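Local structure of ribosomal-protein-serine acetyltransferase, putative (2FCK) at residues Ala99-Trp104 with Thr133-Val138; Glu158-Asn163 with Pro171-Val176. The protein probably belongs to the GNAT acetyltransferases and may transfer an acetyl group to the N-terminal serine or alanine of a ribosomal protein. All blocks are in the same frame, centred on the assembly; numbering follows the deposited sequence. Where two conformers were deposited one is given.

Interaction 1: residues Ala99-Trp104 with Thr133-Val138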
loop_
_atom_site.group_PDB
_atom_site.type_symbol
_atom_site.label_atom_id
_atom_site.label_comp_id
_atom_site.label_asym_id
_atom_site.label_seq_id
_atom_site.Cartn_x
_atom_site.Cartn_y
_atom_site.Cartn_z
ATOM N N ALA A 99 3.475 6.035 1.299
ATOM C CA ALA A 99 2.852 5.560 2.531
ATOM C C ALA A 99 1.398 6.035 2.616
ATOM O O ALA A 99 1.001 6.926 1.885
ATOM C CB ALA A 99 3.648 6.094 3.806
ATOM N N SER A 100 0.670 5.435 3.543
ATOM C CA SER A 100 -0.753 5.708 3.847
ATOM C C SER A 100 -0.872 6.493 5.128
ATOM O O SER A 100 -0.335 6.078 6.155
ATOM C CB SER A 100 -1.434 4.320 4.103
ATOM O OG SER A 100 -2.513 4.436 5.050
ATOM N N LEU A 101 -1.579 7.620 5.082
ATOM C CA LEU A 101 -1.746 8.430 6.302
ATOM C C LEU A 101 -3.200 8.420 6.752
ATOM O O LEU A 101 -4.170 8.268 5.934
ATOM C CB LEU A 101 -1.341 9.894 6.047
ATOM C CG LEU A 101 0.066 10.187 5.537
ATOM C CD1 LEU A 101 0.256 11.696 5.623
ATOM C CD2 LEU A 101 1.171 9.504 6.295
ATOM N N GLY A 102 -3.368 8.593 8.061
ATOM C CA GLY A 102 -4.691 8.752 8.618
ATOM C C GLY A 102 -4.593 9.770 9.732
ATOM O O GLY A 102 -3.493 10.140 10.151
ATOM N N TYR A 103 -5.735 10.246 10.195
ATOM C CA TYR A 103 -5.755 11.231 11.262
ATOM C C TYR A 103 -7.181 11.424 11.782
ATOM O O TYR A 103 -8.163 11.068 11.092
ATOM C CB TYR A 103 -5.225 12.637 10.798
ATOM C CG TYR A 103 -5.885 13.044 9.472
ATOM C CD1 TYR A 103 -7.084 13.740 9.466
ATOM C CD2 TYR A 103 -5.308 12.680 8.266
ATOM C CE1 TYR A 103 -7.721 14.089 8.210
ATOM C CE2 TYR A 103 -5.914 13.009 7.021
ATOM C CZ TYR A 103 -7.104 13.695 7.015
ATOM O OH TYR A 103 -7.674 14.031 5.788
ATOM N N TRP A 104 -7.280 11.996 12.972
ATOM C CA TRP A 104 -8.581 12.436 13.460
ATOM C C TRP A 104 -8.302 13.545 14.449
ATOM O O TRP A 104 -7.385 13.470 15.230
ATOM C CB TRP A 104 -9.415 11.281 14.038
ATOM C CG TRP A 104 -8.747 10.381 15.024
ATOM C CD1 TRP A 104 -8.182 9.186 14.786
ATOM C CD2 TRP A 104 -8.619 10.630 16.428
ATOM N NE1 TRP A 104 -7.702 8.646 15.972
ATOM C CE2 TRP A 104 -7.964 9.516 16.991
ATOM C CE3 TRP A 104 -9.017 11.682 17.263
ATOM C CZ2 TRP A 104 -7.683 9.428 18.366
ATOM C CZ3 TRP A 104 -8.756 11.597 18.623
ATOM C CH2 TRP A 104 -8.081 10.479 19.157
ATOM N N THR A 133 8.034 9.654 -1.835
ATOM C CA THR A 133 7.705 10.488 -2.986
ATOM C C THR A 133 6.201 10.552 -3.291
ATOM O O THR A 133 5.802 11.183 -4.240
ATOM C CB THR A 133 8.541 10.108 -4.276
ATOM O OG1 THR A 133 8.599 8.680 -4.426
ATOM C CG2 THR A 133 9.972 10.668 -4.160
ATOM N N ARG A 134 5.390 9.910 -2.457
ATOM C CA ARG A 134 3.943 9.998 -2.548
ATOM C C ARG A 134 3.310 9.566 -1.232
ATOM O O ARG A 134 3.736 8.575 -0.621
ATOM C CB ARG A 134 3.431 9.043 -3.652
ATOM C CG ARG A 134 1.904 9.045 -3.831
ATOM C CD ARG A 134 1.462 8.216 -5.105
ATOM N NE ARG A 134 0.008 7.928 -5.051
ATOM C CZ ARG A 134 -0.950 8.662 -5.623
ATOM N NH1 ARG A 134 -0.650 9.718 -6.369
ATOM N NH2 ARG A 134 -2.223 8.358 -5.433
ATOM N N LEU A 135 2.251 10.272 -0.821
ATOM C CA LEU A 135 1.453 9.829 0.333
ATOM C C LEU A 135 -0.012 9.748 -0.113
ATOM O O LEU A 135 -0.437 10.586 -0.874
ATOM C CB LEU A 135 1.554 10.850 1.472
ATOM C CG LEU A 135 2.992 11.125 1.986
ATOM C CD1 LEU A 135 3.011 12.326 2.972
ATOM C CD2 LEU A 135 3.585 9.920 2.654
ATOM N N GLU A 136 -0.726 8.739 0.357
ATOM C CA GLU A 136 -2.192 8.649 0.176
ATOM C C GLU A 136 -2.942 8.839 1.521
ATOM O O GLU A 136 -2.561 8.246 2.553
ATOM C CB GLU A 136 -2.542 7.322 -0.458
ATOM C CG GLU A 136 -2.187 7.396 -1.966
ATOM C CD GLU A 136 -2.542 6.126 -2.747
ATOM O OE1 GLU A 136 -3.036 5.136 -2.151
ATOM O OE2 GLU A 136 -2.235 6.122 -3.961
ATOM N N ILE A 137 -4.006 9.630 1.480
ATOM C CA ILE A 137 -5.015 9.748 2.534
ATOM C C ILE A 137 -6.312 9.139 2.038
ATOM O O ILE A 137 -6.650 9.411 0.888
ATOM C CB ILE A 137 -5.216 11.204 2.853
ATOM C CG1 ILE A 137 -3.942 11.745 3.520
ATOM C CG2 ILE A 137 -6.420 11.442 3.777
ATOM C CD1 ILE A 137 -3.848 13.187 3.473
ATOM N N VAL A 138 -6.988 8.280 2.834
ATOM C CA VAL A 138 -8.287 7.709 2.447
ATOM C C VAL A 138 -9.325 8.273 3.408
ATOM O O VAL A 138 -9.188 8.086 4.610
ATOM C CB VAL A 138 -8.332 6.149 2.556
ATOM C CG1 VAL A 138 -9.694 5.604 2.067
ATOM C CG2 VAL A 138 -7.182 5.602 1.720
HETATM O O HOH W 1 -5.712 6.401 5.008
#

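Interaction 2: residues Glu158-Asn163 with Pro171-Val176. With NO3 (nitrate ion), chain G.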
loop_
_atom_site.group_PDB
_atom_site.type_symbol
_atom_site.label_atom_id
_atom_site.label_comp_id
_atom_site.label_asym_id
_atom_site.label_seq_id
_atom_site.Cartn_x
_atom_site.Cartn_y
_atom_site.Cartn_z
ATOM N N GLU A 158 -8.293 12.254 -5.704
ATOM C CA GLU A 158 -8.329 11.354 -6.825
ATOM C C GLU A 158 -9.650 10.612 -6.724
ATOM O O GLU A 158 -10.726 11.197 -6.759
ATOM C CB GLU A 158 -7.108 10.407 -6.837
ATOM C CG GLU A 158 -5.783 11.201 -7.048
ATOM C CD GLU A 158 -4.513 10.391 -6.951
ATOM O OE1 GLU A 158 -4.585 9.158 -6.766
ATOM O OE2 GLU A 158 -3.422 11.000 -7.091
ATOM N N GLN A 159 -9.568 9.320 -6.530
ATOM C CA GLN A 159 -10.680 8.473 -6.782
ATOM C C GLN A 159 -11.633 8.262 -5.609
ATOM O O GLN A 159 -11.249 8.412 -4.444
ATOM C CB GLN A 159 -10.129 7.134 -7.255
ATOM C CG GLN A 159 -11.073 6.399 -8.109
ATOM C CD GLN A 159 -10.980 6.711 -9.585
ATOM O OE1 GLN A 159 -11.601 6.030 -10.388
ATOM N NE2 GLN A 159 -10.224 7.733 -9.951
ATOM N N LEU A 160 -12.880 7.920 -5.931
ATOM C CA LEU A 160 -13.726 7.253 -4.994
ATOM C C LEU A 160 -13.477 5.759 -5.301
ATOM O O LEU A 160 -13.836 5.281 -6.391
ATOM C CB LEU A 160 -15.194 7.564 -5.317
ATOM C CG LEU A 160 -16.237 6.859 -4.440
ATOM C CD1 LEU A 160 -15.997 7.173 -3.004
ATOM C CD2 LEU A 160 -17.665 7.370 -4.846
ATOM N N ALA A 161 -12.874 5.066 -4.363
ATOM C CA ALA A 161 -12.383 3.699 -4.592
ATOM C C ALA A 161 -13.170 2.680 -3.763
ATOM O O ALA A 161 -13.152 2.738 -2.531
ATOM C CB ALA A 161 -10.949 3.670 -4.235
ATOM N N PRO A 162 -13.812 1.699 -4.428
ATOM C CA PRO A 162 -14.522 0.671 -3.646
ATOM C C PRO A 162 -13.575 -0.202 -2.807
ATOM O O PRO A 162 -12.391 -0.394 -3.168
ATOM C CB PRO A 162 -15.244 -0.172 -4.710
ATOM C CG PRO A 162 -14.521 0.075 -5.966
ATOM C CD PRO A 162 -13.998 1.513 -5.877
ATOM N N ASN A 163 -14.088 -0.664 -1.658
ATOM C CA ASN A 163 -13.337 -1.513 -0.727
ATOM C C ASN A 163 -11.964 -0.972 -0.350
ATOM O O ASN A 163 -10.992 -1.704 -0.119
ATOM C CB ASN A 163 -13.208 -2.947 -1.329
ATOM C CG ASN A 163 -14.512 -3.717 -1.394
ATOM O OD1 ASN A 163 -14.483 -4.964 -1.645
ATOM N ND2 ASN A 163 -15.649 -3.047 -1.249
ATOM N N PRO A 171 -15.036 -3.973 4.620
ATOM C CA PRO A 171 -14.531 -2.938 3.674
ATOM C C PRO A 171 -15.572 -1.912 3.195
ATOM O O PRO A 171 -16.760 -2.220 3.119
ATOM C CB PRO A 171 -13.955 -3.772 2.504
ATOM C CG PRO A 171 -14.456 -5.282 2.766
ATOM C CD PRO A 171 -15.445 -5.209 3.910
ATOM N N LYS A 172 -15.117 -0.673 2.922
ATOM C CA LYS A 172 -15.984 0.443 2.543
ATOM C C LYS A 172 -15.316 1.264 1.451
ATOM O O LYS A 172 -14.083 1.268 1.402
ATOM C CB LYS A 172 -16.179 1.373 3.754
ATOM C CG LYS A 172 -16.984 0.702 4.890
ATOM C CD LYS A 172 -16.478 1.350 6.134
ATOM C CE LYS A 172 -17.302 2.490 6.393
ATOM N NZ LYS A 172 -18.230 2.389 7.707
ATOM N N ALA A 173 -16.112 1.901 0.590
ATOM C CA ALA A 173 -15.610 2.812 -0.461
ATOM C C ALA A 173 -15.011 4.043 0.209
ATOM O O ALA A 173 -15.619 4.618 1.141
ATOM C CB ALA A 173 -16.696 3.196 -1.379
ATOM N N GLY A 174 -13.773 4.387 -0.160
ATOM C CA GLY A 174 -13.099 5.593 0.394
ATOM C C GLY A 174 -12.576 6.511 -0.685
ATOM O O GLY A 174 -12.294 6.100 -1.810
ATOM N N ILE A 175 -12.514 7.805 -0.348
ATOM C CA ILE A 175 -11.953 8.770 -1.266
ATOM C C ILE A 175 -10.448 8.844 -1.036
ATOM O O ILE A 175 -9.971 9.061 0.085
ATOM C CB ILE A 175 -12.504 10.192 -0.996
ATOM C CG1 ILE A 175 -14.037 10.202 -0.991
ATOM C CG2 ILE A 175 -11.838 11.143 -1.995
ATOM C CD1 ILE A 175 -14.675 11.516 -0.388
ATOM N N VAL A 176 -9.701 8.662 -2.112
ATOM C CA VAL A 176 -8.246 8.722 -2.069
ATOM C C VAL A 176 -7.772 10.125 -2.423
ATOM O O VAL A 176 -8.148 10.648 -3.481
ATOM C CB VAL A 176 -7.680 7.710 -3.115
ATOM C CG1 VAL A 176 -6.166 7.832 -3.222
ATOM C CG2 VAL A 176 -8.176 6.305 -2.752
HETATM N N NO3 G . -17.433 -0.633 -0.886
HETATM O O1 NO3 G . -16.371 -0.897 -0.026
HETATM O O2 NO3 G . -18.745 -0.952 -0.483
HETATM O O3 NO3 G . -17.192 -0.065 -2.135
#

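Interaction 1: residues Ala99-Trp104 with Thr133-Val138
The Y103 ring meets I137 obliquely, CG2 of I137 lying 3.6 Å from CE2 of Y103, and the two side chains cross at about a right angle. With CG between its backbone N and carbonyl carbon (chi1 48°), the ring swings over to the neighbouring strand, where tyrosine suits both demands made on it: its carbons pack on isoleucine, while OH bonds to S146 O. A second flat group, the R134 guanidinium, grips E136: OE2 lies at the guanidinium edge, in its plane, and takes both NE and NH2 on its anti side, one from either face of the carboxylate, with R134 NH2 2.7 Å from E136 OE2. E136 OE1 pairs with R164, so arginines hold both carboxylate oxygens and should favour the charged form.

The backbones run parallel. A99 O accepts from E136 N at 2.9 Å, and L101 N gives a straighter bond (170°) to E136 O at 2.8 Å. Beyond them the segments splay, their directions 40° apart, and a water takes over, donating to L101 O at 2.6 Å and accepting from V138 N. On the face of A99, L101, L135 and I137 the leucines suit an oily interior: L101 CD1 rests 3.9 Å from L135 CD1.

Such splayed parallel strands are characteristic of the GNAT fold, where the opening between them generally receives acetyl-CoA. Helix 114-129, which links the strands in a beta-alpha-beta crossover, covers L101 and L135 with I123, C126 and F127; strand 83-93 flanks 99-104, and strand 170-179 lies beside 133-138.

Interaction 2: residues Glu158-Asn163 with Pro171-Val176
Strands 158-161 and 171-176 run antiparallel (174°): A161 and G174 make a hydrogen-bonded pair, 2.8 Å from A161 N to G174 O, L160 and I175 make the non-hydrogen-bonded pair next to it, and V176 faces two successive residues, its O accepting from E158 N and its N donating to Q159 O, a pattern consistent with a beta bulge.

L160 CG stands anti to its backbone N (chi1 177°), and the bend beyond it brings CD1 within 4.1 Å of I175 CG1, the two chains crossing at a slant. On the other face the small A161 lets a branched partner come close, its CB 4.1 Å from V176 CG2. P162, which has no N-H to offer a neighbouring strand, suits the corner where the chain turns, and P162 O accepts a hydrogen bond from R134 NH1 of the second subunit. N163 follows in a left-handed backbone conformation (phi 51°), one that asparagine tolerates well; N163 CB lies 4.0 Å from P171 CB, the two side chains side by side and pointing the same way. A nitrate, probably from the crystallisation liquor, sits at this corner.

An antiparallel pair of C-terminal strands, here joined through the short strand 166-167, is typical of the GNAT fold.

Interaction 1 closes before interaction 2 opens along the chain, and their centres lie about 13 Å apart in one mixed sheet. Strands 134-139 and 170-179 are antiparallel neighbours there, so the parallel pair of interaction 1 leads directly into the antiparallel pair of interaction 2. The join is polar and apolar: R134 NH2 forms a salt bridge to E158 OE1 at 2.8 Å, and V138 CG1 comes within 3.8 Å of G174 CA, where a glycine, having no side chain, probably eases the approach. Both contacts touch the second subunit. One sheet thus holds both the splayed pair, where the cofactor probably binds, and the strands that meet the second subunit.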